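Local coordinates for dienelactone hydrolase (Anabaena variabilis, PDB 2O2G), which probably acts as a hydrolase of the dienelactone hydrolase family, with an alpha/beta-hydrolase fold, at residues P195-S198 with H199-E203. Sequence-based numbering, arbitrary orientation.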
loop_
_atom_site.group_PDB
_atom_site.type_symbol
_atom_site.label_atom_id
_atom_site.label_comp_id
_atom_site.label_asym_id
_atom_site.label_seq_id
_atom_site.Cartn_x
_atom_site.Cartn_y
_atom_site.Cartn_z
ATOM N N PRO A 195 -11.576 -9.861 -13.813
ATOM C CA PRO A 195 -11.474 -10.863 -14.865
ATOM C C PRO A 195 -10.513 -10.502 -15.981
ATOM O O PRO A 195 -10.418 -9.344 -16.363
ATOM C CB PRO A 195 -12.891 -10.957 -15.411
ATOM C CG PRO A 195 -13.577 -9.705 -14.985
ATOM C CD PRO A 195 -12.949 -9.329 -13.701
ATOM N N ARG A 196 -9.794 -11.511 -16.463
ATOM C CA ARG A 196 -8.889 -11.361 -17.602
ATOM C C ARG A 196 -7.877 -10.235 -17.448
ATOM O O ARG A 196 -7.625 -9.495 -18.384
ATOM C CB ARG A 196 -9.699 -11.158 -18.882
ATOM C CG ARG A 196 -10.697 -12.269 -19.176
ATOM C CD ARG A 196 -11.447 -12.026 -20.476
ATOM N NE ARG A 196 -12.070 -10.696 -20.516
ATOM C CZ ARG A 196 -13.151 -10.308 -19.821
ATOM N NH1 ARG A 196 -13.765 -11.111 -18.956
ATOM N NH2 ARG A 196 -13.614 -9.071 -19.970
ATOM N N ALA A 197 -7.341 -10.089 -16.238
ATOM C CA ALA A 197 -6.277 -9.150 -15.943
ATOM C C ALA A 197 -5.076 -10.006 -15.528
ATOM O O ALA A 197 -5.250 -11.019 -14.840
ATOM C CB ALA A 197 -6.675 -8.221 -14.809
ATOM N N SER A 198 -3.872 -9.602 -15.936
ATOM C CA SER A 198 -2.629 -10.344 -15.569
ATOM C C SER A 198 -1.940 -9.707 -14.342
ATOM O O SER A 198 -2.503 -8.827 -13.705
ATOM C CB SER A 198 -1.716 -10.470 -16.788
ATOM O OG SER A 198 -1.574 -9.232 -17.434
ATOM N N HIS A 199 -0.740 -10.149 -13.980
ATOM C CA HIS A 199 -0.127 -9.690 -12.736
ATOM C C HIS A 199 -0.164 -8.186 -12.419
ATOM O O HIS A 199 -0.487 -7.797 -11.291
ATOM C CB HIS A 199 1.295 -10.273 -12.537
ATOM C CG HIS A 199 1.838 -10.023 -11.169
ATOM N ND1 HIS A 199 1.319 -10.634 -10.043
ATOM C CD2 HIS A 199 2.788 -9.164 -10.727
ATOM C CE1 HIS A 199 1.958 -10.189 -8.974
ATOM N NE2 HIS A 199 2.843 -9.283 -9.360
ATOM N N LEU A 200 0.179 -7.329 -13.378
ATOM C CA LEU A 200 0.218 -5.875 -13.116
ATOM C C LEU A 200 -0.977 -5.124 -13.690
ATOM O O LEU A 200 -0.910 -3.879 -13.880
ATOM C CB LEU A 200 1.499 -5.242 -13.670
ATOM C CG LEU A 200 2.814 -5.772 -13.109
ATOM C CD1 LEU A 200 3.954 -5.226 -13.927
ATOM C CD2 LEU A 200 2.946 -5.389 -11.636
ATOM N N PHE A 201 -2.045 -5.870 -13.992
ATOM C CA PHE A 201 -3.292 -5.247 -14.403
ATOM C C PHE A 201 -3.089 -4.300 -15.546
ATOM O O PHE A 201 -3.600 -3.187 -15.546
ATOM C CB PHE A 201 -3.920 -4.515 -13.207
ATOM C CG PHE A 201 -4.191 -5.417 -12.056
ATOM C CD1 PHE A 201 -3.193 -5.693 -11.128
ATOM C CD2 PHE A 201 -5.404 -6.051 -11.934
ATOM C CE1 PHE A 201 -3.420 -6.560 -10.093
ATOM C CE2 PHE A 201 -5.626 -6.926 -10.888
ATOM C CZ PHE A 201 -4.618 -7.174 -9.970
ATOM N N GLU A 202 -2.372 -4.790 -16.551
ATOM C CA GLU A 202 -2.041 -3.995 -17.718
ATOM C C GLU A 202 -3.096 -3.971 -18.807
ATOM O O GLU A 202 -3.073 -3.098 -19.638
ATOM C CB GLU A 202 -0.734 -4.498 -18.318
ATOM C CG GLU A 202 0.473 -4.142 -17.480
ATOM C CD GLU A 202 1.723 -4.863 -17.948
ATOM O OE1 GLU A 202 1.656 -6.103 -18.127
ATOM O OE2 GLU A 202 2.771 -4.195 -18.098
ATOM N N GLU A 203 -4.025 -4.912 -18.797
ATOM C CA GLU A 203 -5.051 -4.975 -19.830
ATOM C C GLU A 203 -6.003 -3.771 -19.739
ATOM O O GLU A 203 -6.163 -3.186 -18.690
ATOM C CB GLU A 203 -5.839 -6.275 -19.742
ATOM C CG GLU A 203 -5.021 -7.557 -20.009
ATOM C CD GLU A 203 -4.059 -7.942 -18.867
ATOM O OE1 GLU A 203 -4.081 -7.347 -17.746
ATOM O OE2 GLU A 203 -3.278 -8.885 -19.079
HETATM O O HOH W 1 0.433 -7.537 -16.197
#
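E203 folds its carboxylate back onto S198, across the turn between them. The S198 backbone N donates to E203 OE1 at 2.9 Å, reaching that oxygen from above the carboxylate plane along a nearly straight line (166°). The other oxygen takes the serine hydroxyl: S198 OG donates to E203 OE2, though the modelled 2.4 Å is shorter than an ordinary hydrogen bond and the exact distance is doubtful. In E203, CG lies anti to the carbonyl carbon, and the bend at chi2 (73°) carries the carboxylate back to the serine. Between these residues the chain makes a type I beta turn, S198 to F201, closed by F201 N donating to S198 O at 3.0 Å.

The tightly packed side gathers round the F201 ring. S198 O sits over the centre of the ring, 4.1 Å above one face, while the A197 methyl comes in obliquely, its CB touching F201 CD2 at 3.8 Å. On the more open side a water bridges the turn; it accepts from L200 N at 2.8 Å and donates to S198 OG and to E202 OE1, the latter on an exposed side chain. R196 is looser still, its guanidinium leading away from the turn.

H199 turns its imidazole out of the loop, CG anti to the backbone N (chi1 -169°), and ND1 hydrogen-bonds D171 OD2 while the side chain touches S122. This matches a probable Ser-His-Asp triad, with S122 on a nucleophile elbow, as in alpha/beta hydrolases. The turn lies in the loop between edge strand 189-194 and helix 206-221: A197 and F201 rest on A206 of that helix, F201 also reaches V210, and L200 and F201 touch R145 of strand 139-145.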